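Local atomic coordinates of phenol hydroxylase component phN (Pseudomonas stutzeri, PDB entry 3U52), a protein that probably hydroxylates phenol with dioxygen at a carboxylate-bridged di-iron centre, as the oxygenase component of a multicomponent bacterial monooxygenase. Residues 334-339 against 349-354; 279-284 against 358-363; 289-294 against 329-334. All coordinates share one frame; numbering follows the deposited sequence.

Contact 1: 334-339 against 349-354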
loop_
_atom_site.group_PDB
_atom_site.type_symbol
_atom_site.label_atom_id
_atom_site.label_comp_id
_atom_site.label_asym_id
_atom_site.label_seq_id
_atom_site.Cartn_x
_atom_site.Cartn_y
_atom_site.Cartn_z
ATOM N N GLN A 334 15.998 5.020 37.340
ATOM C CA GLN A 334 15.494 4.107 38.385
ATOM C C GLN A 334 14.854 2.839 37.788
ATOM O O GLN A 334 15.120 1.698 38.228
ATOM C CB GLN A 334 14.481 4.846 39.284
ATOM C CG GLN A 334 15.110 5.963 40.111
ATOM C CD GLN A 334 14.085 6.873 40.798
ATOM O OE1 GLN A 334 12.985 7.115 40.292
ATOM N NE2 GLN A 334 14.473 7.402 41.967
ATOM N N LEU A 335 14.045 3.002 36.758
ATOM C CA LEU A 335 13.381 1.863 36.168
ATOM C C LEU A 335 14.349 0.969 35.377
ATOM O O LEU A 335 14.232 -0.252 35.423
ATOM C CB LEU A 335 12.229 2.342 35.275
ATOM C CG LEU A 335 10.991 2.579 36.126
ATOM C CD1 LEU A 335 10.277 3.700 35.482
ATOM C CD2 LEU A 335 10.192 1.290 36.040
ATOM N N TRP A 336 15.327 1.564 34.672
ATOM C CA TRP A 336 16.163 0.720 33.805
ATOM C C TRP A 336 16.981 -0.174 34.690
ATOM O O TRP A 336 17.148 -1.378 34.470
ATOM C CB TRP A 336 17.077 1.552 32.916
ATOM C CG TRP A 336 17.968 0.737 31.984
ATOM C CD1 TRP A 336 19.349 0.607 32.048
ATOM C CD2 TRP A 336 17.546 -0.071 30.883
ATOM N NE1 TRP A 336 19.793 -0.190 31.011
ATOM C CE2 TRP A 336 18.715 -0.592 30.269
ATOM C CE3 TRP A 336 16.289 -0.359 30.311
ATOM C CZ2 TRP A 336 18.662 -1.399 29.140
ATOM C CZ3 TRP A 336 16.247 -1.165 29.192
ATOM C CH2 TRP A 336 17.426 -1.673 28.620
ATOM N N THR A 337 17.530 0.440 35.714
ATOM C CA THR A 337 18.271 -0.298 36.766
ATOM C C THR A 337 17.439 -1.442 37.509
ATOM O O THR A 337 17.954 -2.567 37.768
ATOM C CB THR A 337 19.022 0.842 37.553
ATOM O OG1 THR A 337 20.429 0.864 37.280
ATOM C CG2 THR A 337 18.624 1.099 38.867
ATOM N N THR A 338 16.157 -1.208 37.741
ATOM C CA THR A 338 15.220 -2.225 38.215
ATOM C C THR A 338 15.073 -3.371 37.230
ATOM O O THR A 338 15.185 -4.545 37.615
ATOM C CB THR A 338 13.848 -1.576 38.455
ATOM O OG1 THR A 338 14.041 -0.607 39.497
ATOM C CG2 THR A 338 12.774 -2.593 38.860
ATOM N N PHE A 339 14.832 -3.051 35.954
ATOM C CA PHE A 339 14.620 -4.087 34.956
ATOM C C PHE A 339 15.909 -4.832 34.675
ATOM O O PHE A 339 15.892 -6.058 34.477
ATOM C CB PHE A 339 13.984 -3.529 33.685
ATOM C CG PHE A 339 12.471 -3.355 33.802
ATOM C CD1 PHE A 339 11.912 -2.123 34.073
ATOM C CD2 PHE A 339 11.635 -4.444 33.676
ATOM C CE1 PHE A 339 10.528 -1.959 34.150
ATOM C CE2 PHE A 339 10.250 -4.299 33.728
ATOM C CZ PHE A 339 9.696 -3.054 33.998
ATOM N N HIS A 349 15.225 -8.201 26.903
ATOM C CA HIS A 349 16.611 -8.024 27.378
ATOM C C HIS A 349 16.931 -6.626 27.896
ATOM O O HIS A 349 16.257 -5.651 27.543
ATOM C CB HIS A 349 17.589 -8.301 26.218
ATOM C CG HIS A 349 17.340 -9.609 25.526
ATOM N ND1 HIS A 349 17.347 -10.807 26.184
ATOM C CD2 HIS A 349 17.069 -9.896 24.228
ATOM C CE1 HIS A 349 17.112 -11.788 25.329
ATOM N NE2 HIS A 349 16.928 -11.259 24.132
ATOM N N THR A 350 17.964 -6.516 28.734
ATOM C CA THR A 350 18.490 -5.217 29.138
ATOM C C THR A 350 20.008 -5.319 28.985
ATOM O O THR A 350 20.514 -6.370 28.644
ATOM C CB THR A 350 18.166 -4.872 30.625
ATOM O OG1 THR A 350 18.845 -5.809 31.443
ATOM C CG2 THR A 350 16.594 -4.931 30.962
ATOM N N TRP A 351 20.740 -4.246 29.248
ATOM C CA TRP A 351 22.170 -4.248 28.927
ATOM C C TRP A 351 22.673 -2.975 29.543
ATOM O O TRP A 351 21.873 -2.142 29.983
ATOM C CB TRP A 351 22.411 -4.193 27.393
ATOM C CG TRP A 351 21.663 -3.032 26.713
ATOM C CD1 TRP A 351 22.117 -1.738 26.585
ATOM C CD2 TRP A 351 20.338 -3.039 26.134
ATOM N NE1 TRP A 351 21.160 -0.940 25.979
ATOM C CE2 TRP A 351 20.065 -1.708 25.674
ATOM C CE3 TRP A 351 19.367 -4.022 25.933
ATOM C CZ2 TRP A 351 18.861 -1.367 25.026
ATOM C CZ3 TRP A 351 18.143 -3.667 25.299
ATOM C CH2 TRP A 351 17.903 -2.361 24.866
ATOM N N ILE A 352 23.985 -2.811 29.576
ATOM C CA ILE A 352 24.542 -1.533 29.992
ATOM C C ILE A 352 24.636 -0.593 28.764
ATOM O O ILE A 352 25.124 -1.001 27.743
ATOM C CB ILE A 352 25.911 -1.767 30.700
ATOM C CG1 ILE A 352 25.664 -2.584 31.978
ATOM C CG2 ILE A 352 26.620 -0.450 31.017
ATOM C CD1 ILE A 352 26.917 -3.182 32.547
ATOM N N PRO A 353 24.151 0.659 28.869
ATOM C CA PRO A 353 24.220 1.618 27.771
ATOM C C PRO A 353 25.669 1.838 27.251
ATOM O O PRO A 353 26.625 1.774 28.045
ATOM C CB PRO A 353 23.653 2.916 28.402
ATOM C CG PRO A 353 23.771 2.670 29.972
ATOM C CD PRO A 353 23.479 1.218 30.068
ATOM N N GLU A 354 25.825 2.093 25.950
ATOM C CA GLU A 354 27.157 2.390 25.369
ATOM C C GLU A 354 27.685 3.680 25.936
ATOM O O GLU A 354 26.912 4.488 26.429
ATOM C CB GLU A 354 27.096 2.524 23.839
ATOM C CG GLU A 354 26.435 1.400 23.108
ATOM C CD GLU A 354 27.062 0.046 23.423
ATOM O OE1 GLU A 354 26.295 -0.940 23.516
ATOM O OE2 GLU A 354 28.306 -0.042 23.578
#
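An edge-to-face tryptophan pair, Trp336 and Trp351, ties helix 331-342 to the loop that leads into helix 355-364. The six-membered rings have centroids 4.9 Å apart and planes at 69°, and the CZ2-CH2 edge of Trp336 bears down on the face of Trp351, with CZ2 about 3.8 Å from CE2 of Trp351. Trp336 also makes the polar link: its NE1 donates to Trp351 O at 3.0 Å. The carbonyl points almost straight at the nitrogen, but the bend at the hydrogen is marked (N-H...O 138°), and the oxygen sits slightly out of the indole plane. With CG anti to the backbone N (chi1 -180°), the indole of Trp336 reaches outward from its helix until its far edge meets the loop. Thr350 covers one face of this indole, its CB lying 3.7 Å above the plane of Trp336 and offset toward the rim, a CH-pi contact; the ring of Tyr282 stacks on the opposite face. The methyl CG2 of Thr350 extends the packing one helical turn, 4.0 Å from CB of Phe339. Phe339 itself turns its ring away from the loop and lines a xenon pocket together with Ile404 and Pro405. The whole is a T-shaped tryptophan pair reinforced by an indole-to-carbonyl bond, joining helix 331-342 to the buried loop before helix 355-364.

Contact 2: 279-284 against 358-363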
loop_
_atom_site.group_PDB
_atom_site.type_symbol
_atom_site.label_atom_id
_atom_site.label_comp_id
_atom_site.label_asym_id
_atom_site.label_seq_id
_atom_site.Cartn_x
_atom_site.Cartn_y
_atom_site.Cartn_z
ATOM N N MET A 279 11.815 3.126 28.148
ATOM C CA MET A 279 11.877 2.787 26.713
ATOM C C MET A 279 12.600 3.835 25.890
ATOM O O MET A 279 13.544 3.531 25.120
ATOM C CB MET A 279 10.429 2.623 26.207
ATOM C CG MET A 279 10.231 2.067 24.799
ATOM S SD MET A 279 10.612 3.209 23.454
ATOM C CE MET A 279 9.393 4.460 23.275
ATOM N N MET A 280 12.129 5.072 25.992
ATOM C CA MET A 280 12.670 6.114 25.116
ATOM C C MET A 280 14.108 6.535 25.506
ATOM O O MET A 280 14.901 6.861 24.615
ATOM C CB MET A 280 11.743 7.334 25.002
ATOM C CG MET A 280 11.687 8.231 26.228
ATOM S SD MET A 280 10.341 9.440 26.105
ATOM C CE MET A 280 10.992 10.633 24.965
ATOM N N ASP A 281 14.448 6.522 26.796
ATOM C CA ASP A 281 15.801 6.930 27.191
ATOM C C ASP A 281 16.819 5.829 26.931
ATOM O O ASP A 281 17.974 6.145 26.562
ATOM C CB ASP A 281 15.875 7.336 28.667
ATOM C CG ASP A 281 15.350 8.745 28.915
ATOM O OD1 ASP A 281 15.401 9.204 30.055
ATOM O OD2 ASP A 281 14.922 9.430 27.965
ATOM N N TYR A 282 16.411 4.552 27.109
ATOM C CA TYR A 282 17.361 3.405 27.073
ATOM C C TYR A 282 17.191 2.383 25.940
ATOM O O TYR A 282 18.191 1.841 25.433
ATOM C CB TYR A 282 17.297 2.624 28.401
ATOM C CG TYR A 282 17.956 3.353 29.546
ATOM C CD1 TYR A 282 17.252 4.308 30.310
ATOM C CD2 TYR A 282 19.287 3.111 29.853
ATOM C CE1 TYR A 282 17.865 5.020 31.339
ATOM C CE2 TYR A 282 19.930 3.803 30.898
ATOM C CZ TYR A 282 19.217 4.734 31.636
ATOM O OH TYR A 282 19.889 5.384 32.641
ATOM N N MET A 283 15.945 2.065 25.580
ATOM C CA MET A 283 15.733 0.991 24.626
ATOM C C MET A 283 15.886 1.406 23.152
ATOM O O MET A 283 16.036 0.531 22.291
ATOM C CB MET A 283 14.410 0.277 24.853
ATOM C CG MET A 283 14.259 -0.393 26.237
ATOM S SD MET A 283 12.717 -1.295 26.103
ATOM C CE MET A 283 12.851 -2.560 27.313
ATOM N N LEU A 284 15.845 2.705 22.869
ATOM C CA LEU A 284 16.009 3.177 21.485
ATOM C C LEU A 284 17.493 3.458 21.163
ATOM O O LEU A 284 18.101 4.300 21.822
ATOM C CB LEU A 284 15.157 4.435 21.229
ATOM C CG LEU A 284 13.646 4.370 21.513
ATOM C CD1 LEU A 284 13.020 5.754 21.368
ATOM C CD2 LEU A 284 12.945 3.344 20.600
ATOM N N MET A 358 25.559 7.128 27.338
ATOM C CA MET A 358 25.797 7.736 28.625
ATOM C C MET A 358 26.190 9.203 28.577
ATOM O O MET A 358 25.739 9.987 29.436
ATOM C CB MET A 358 26.798 6.914 29.409
ATOM C CG MET A 358 26.092 5.736 30.149
ATOM S SD MET A 358 27.117 4.621 31.019
ATOM C CE MET A 358 27.815 5.573 32.364
ATOM N N ASP A 359 27.028 9.593 27.609
ATOM C CA ASP A 359 27.329 11.031 27.448
ATOM C C ASP A 359 26.085 11.825 27.026
ATOM O O ASP A 359 25.900 12.954 27.472
ATOM C CB ASP A 359 28.499 11.267 26.476
ATOM C CG ASP A 359 29.788 10.538 26.904
ATOM O OD1 ASP A 359 29.908 10.104 28.079
ATOM O OD2 ASP A 359 30.677 10.367 26.033
ATOM N N TRP A 360 25.226 11.238 26.183
ATOM C CA TRP A 360 23.893 11.848 25.871
ATOM C C TRP A 360 23.074 11.996 27.147
ATOM O O TRP A 360 22.495 13.033 27.414
ATOM C CB TRP A 360 23.130 10.997 24.840
ATOM C CG TRP A 360 21.703 11.486 24.465
ATOM C CD1 TRP A 360 21.380 12.396 23.516
ATOM C CD2 TRP A 360 20.455 11.034 25.024
ATOM N NE1 TRP A 360 19.995 12.562 23.439
ATOM C CE2 TRP A 360 19.411 11.729 24.360
ATOM C CE3 TRP A 360 20.115 10.085 26.002
ATOM C CZ2 TRP A 360 18.064 11.524 24.661
ATOM C CZ3 TRP A 360 18.745 9.889 26.315
ATOM C CH2 TRP A 360 17.752 10.596 25.637
ATOM N N MET A 361 23.050 10.955 27.975
ATOM C CA MET A 361 22.379 11.070 29.303
ATOM C C MET A 361 22.885 12.167 30.251
ATOM O O MET A 361 22.067 12.837 30.866
ATOM C CB MET A 361 22.384 9.733 30.045
ATOM C CG MET A 361 21.027 9.098 30.116
ATOM S SD MET A 361 20.915 7.549 29.262
ATOM C CE MET A 361 21.993 6.492 30.185
ATOM N N SER A 362 24.212 12.332 30.360
ATOM C CA SER A 362 24.839 13.418 31.133
ATOM C C SER A 362 24.346 14.820 30.682
ATOM O O SER A 362 24.035 15.682 31.505
ATOM C CB SER A 362 26.363 13.348 30.956
ATOM O OG SER A 362 26.872 12.107 31.375
ATOM N N GLU A 363 24.273 15.015 29.370
ATOM C CA GLU A 363 23.726 16.223 28.744
ATOM C C GLU A 363 22.213 16.428 28.971
ATOM O O GLU A 363 21.776 17.513 29.344
ATOM C CB GLU A 363 24.049 16.156 27.248
ATOM C CG GLU A 363 23.931 17.436 26.485
ATOM C CD GLU A 363 24.152 17.171 25.001
ATOM O OE1 GLU A 363 25.344 17.067 24.580
ATOM O OE2 GLU A 363 23.129 17.028 24.269
#
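Met361 lays its thioether over the ring of Tyr282 in a Met-aromatic contact: SD is 4.4 Å from the ring centroid of Tyr282 and 25° off the normal. The methyl comes closer, toward the hydroxyl end, with CE of Met361 3.5 Å from CE2 and 3.4 Å from OH of Tyr282. Bends at chi2 and chi3 leave SD over the ring face and carry the methyl past the rim. Beside this pair, Trp360 brings the outer rim of its six-membered ring to Asp281. Its CZ3 is 3.8 Å from the backbone O of Asp281, and its CH2 is the same 3.8 Å from Asp281 OD2, which lies in the indole plane at the ring edge while the carboxylate stands steeply to it. No hydrogen bond crosses between the segments; the polar groups find their partners in the second shell. Tyr282 OH bonds to both Tyr377 OH and His333 ND1, two bonds that grip the hydroxyl and help to hold the ring against Met361. Asp281 divides its carboxylate between Ser332 OG, at OD1, and the backbone N of Trp291, at OD2; its carbonyl takes Lys287 NZ. Here the C-terminal end of helix 254-283, widened by a pi-type turn, runs past helix 355-364 with the short axes 11.3 Å apart at 144°, roughly antiparallel. Phe369 of helix 369-385 and His333 of helix 331-342 pack against Met361 and fill out the junction.

Contact 3: 289-294 against 329-334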
loop_
_atom_site.group_PDB
_atom_site.type_symbol
_atom_site.label_atom_id
_atom_site.label_comp_id
_atom_site.label_asym_id
_atom_site.label_seq_id
_atom_site.Cartn_x
_atom_site.Cartn_y
_atom_site.Cartn_z
ATOM N N MET A 289 14.141 12.191 21.982
ATOM C CA MET A 289 14.277 13.257 22.968
ATOM C C MET A 289 14.336 12.517 24.296
ATOM O O MET A 289 14.130 11.291 24.319
ATOM C CB MET A 289 13.100 14.228 22.941
ATOM C CG MET A 289 11.777 13.648 23.412
ATOM S SD MET A 289 10.333 14.702 23.061
ATOM C CE MET A 289 9.533 13.539 21.944
ATOM N N SER A 290 14.664 13.212 25.369
ATOM C CA SER A 290 14.730 12.513 26.642
ATOM C C SER A 290 13.339 12.478 27.249
ATOM O O SER A 290 12.465 13.269 26.852
ATOM C CB SER A 290 15.685 13.222 27.592
ATOM O OG SER A 290 15.216 14.540 27.882
ATOM N N TRP A 291 13.127 11.608 28.244
ATOM C CA TRP A 291 11.860 11.622 28.984
ATOM C C TRP A 291 11.640 12.989 29.609
ATOM O O TRP A 291 10.534 13.541 29.613
ATOM C CB TRP A 291 11.860 10.568 30.093
ATOM C CG TRP A 291 10.696 10.760 31.049
ATOM C CD1 TRP A 291 10.748 11.245 32.298
ATOM C CD2 TRP A 291 9.313 10.457 30.784
ATOM N NE1 TRP A 291 9.477 11.279 32.858
ATOM C CE2 TRP A 291 8.582 10.790 31.940
ATOM C CE3 TRP A 291 8.626 9.947 29.672
ATOM C CZ2 TRP A 291 7.188 10.611 32.028
ATOM C CZ3 TRP A 291 7.253 9.761 29.758
ATOM C CH2 TRP A 291 6.552 10.086 30.925
ATOM N N SER A 292 12.703 13.573 30.140
ATOM C CA SER A 292 12.574 14.853 30.806
ATOM C C SER A 292 12.020 15.958 29.811
ATOM O O SER A 292 11.085 16.729 30.122
ATOM C CB SER A 292 13.962 15.204 31.345
ATOM O OG SER A 292 13.909 16.504 31.871
ATOM N N GLU A 293 12.540 15.974 28.587
ATOM C CA GLU A 293 12.058 16.897 27.555
ATOM C C GLU A 293 10.619 16.598 27.127
ATOM O O GLU A 293 9.862 17.530 26.876
ATOM C CB GLU A 293 12.956 16.834 26.298
ATOM C CG GLU A 293 14.306 17.580 26.428
ATOM C CD GLU A 293 15.335 17.188 25.364
ATOM O OE1 GLU A 293 15.213 16.107 24.731
ATOM O OE2 GLU A 293 16.288 17.985 25.152
ATOM N N ALA A 294 10.274 15.319 26.934
ATOM C CA ALA A 294 8.897 14.922 26.624
ATOM C C ALA A 294 7.904 15.322 27.726
ATOM O O ALA A 294 6.832 15.871 27.440
ATOM C CB ALA A 294 8.835 13.391 26.359
ATOM N N HIS A 329 13.652 13.855 36.252
ATOM C CA HIS A 329 15.125 13.787 36.238
ATOM C C HIS A 329 15.680 12.398 36.671
ATOM O O HIS A 329 16.888 12.167 36.609
ATOM C CB HIS A 329 15.729 14.892 37.101
ATOM C CG HIS A 329 15.275 16.258 36.705
ATOM N ND1 HIS A 329 15.600 16.824 35.489
ATOM C CD2 HIS A 329 14.496 17.160 37.344
ATOM C CE1 HIS A 329 15.039 18.022 35.398
ATOM N NE2 HIS A 329 14.370 18.250 36.515
ATOM N N HIS A 330 14.785 11.512 37.129
ATOM C CA HIS A 330 15.192 10.266 37.844
ATOM C C HIS A 330 14.542 9.017 37.277
ATOM O O HIS A 330 15.151 7.944 37.226
ATOM C CB HIS A 330 14.784 10.387 39.317
ATOM C CG HIS A 330 15.607 11.381 40.092
ATOM N ND1 HIS A 330 16.917 11.141 40.454
ATOM C CD2 HIS A 330 15.312 12.617 40.551
ATOM C CE1 HIS A 330 17.387 12.182 41.117
ATOM N NE2 HIS A 330 16.430 13.087 41.196
ATOM N N LEU A 331 13.297 9.176 36.823
ATOM C CA LEU A 331 12.391 8.048 36.485
ATOM C C LEU A 331 12.979 6.958 35.576
ATOM O O LEU A 331 12.983 5.759 35.931
ATOM C CB LEU A 331 11.159 8.592 35.810
ATOM C CG LEU A 331 9.869 7.915 36.146
ATOM C CD1 LEU A 331 9.593 7.988 37.699
ATOM C CD2 LEU A 331 8.793 8.714 35.404
ATOM N N SER A 332 13.478 7.356 34.423
ATOM C CA SER A 332 13.963 6.362 33.452
ATOM C C SER A 332 15.163 5.577 33.968
ATOM O O SER A 332 15.287 4.378 33.730
ATOM C CB SER A 332 14.257 7.037 32.112
ATOM O OG SER A 332 15.432 7.817 32.182
ATOM N N HIS A 333 16.025 6.247 34.723
ATOM C CA HIS A 333 17.232 5.628 35.280
ATOM C C HIS A 333 16.901 4.631 36.433
ATOM O O HIS A 333 17.454 3.533 36.489
ATOM C CB HIS A 333 18.174 6.740 35.773
ATOM C CG HIS A 333 18.304 7.894 34.804
ATOM N ND1 HIS A 333 18.823 7.738 33.530
ATOM C CD2 HIS A 333 17.926 9.193 34.909
ATOM C CE1 HIS A 333 18.785 8.901 32.897
ATOM N NE2 HIS A 333 18.255 9.800 33.711
ATOM N N GLN A 334 15.998 5.020 37.340
ATOM C CA GLN A 334 15.494 4.107 38.385
ATOM C C GLN A 334 14.854 2.839 37.788
ATOM O O GLN A 334 15.120 1.698 38.228
ATOM C CB GLN A 334 14.481 4.846 39.284
ATOM C CG GLN A 334 15.110 5.963 40.111
ATOM C CD GLN A 334 14.085 6.873 40.798
ATOM O OE1 GLN A 334 12.985 7.115 40.292
ATOM N NE2 GLN A 334 14.473 7.402 41.967
#
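Ser290 N donates to Glu293 OE1 at 3.0 Å, nearly straight at 167°, and Ser290 OG accepts Glu293 N at 3.1 Å in return; this capping box starts helix 291-310 and presents Trp291 and Ser292 to Leu331 and His329. Ser290 N reaches OE1 from the anti side, tilted out of the carboxylate plane, and the other oxygen, Glu293 OE2, forms a salt bridge with Lys364, so Glu293 closes the helix start and reaches helix 355-364 at once. No hydrogen bond crosses the contact; its main touch is apolar. The methyl CD2 of Leu331 sits obliquely against the pyrrole side of the indole, 3.7 Å from NE1 and 4.0 Å from CE2 of Trp291. A chi1 of 168° swings the indole of Trp291 away from its own backbone N and alongside the opening turn of helix 331-342. One residue on, Ser292 OG approaches the His329 imidazole loosely, 4.0 Å from both its ND1 and its CE1, while Ser292 N bonds to Tyr365 OH. His329 O bonds to Thr368 OG1, and His330 occupies the N-cap of helix 331-342. The starts of two helices thus meet side by side: helix 187-216 touches Trp291 through Leu205, Ser277 of helix 254-283 touches both Trp291 and Ser332, and Tyr373 of helix 369-385 stacks on His333.

From the N terminus, helix 254-283 ends in 279-284, which waits longest for its partner. After a short loop, 289-294 starts helix 291-310, and the chain returns through helix 321-327 to bring 329-334 against it, closing contact 3. Helix 331-342 runs straight on, so Gln334 belongs to both contacts 3 and 1; after a short excursion 349-354 folds back and closes contact 1. Helix 355-364 then meets 279-284 in contact 2, whose long loop encloses the other two, one after the other. Contacts 2 and 3 are centred about 8 Å apart, contacts 1 and 2 about 11 Å. Together they gather four helices and one loop into a single buried cluster.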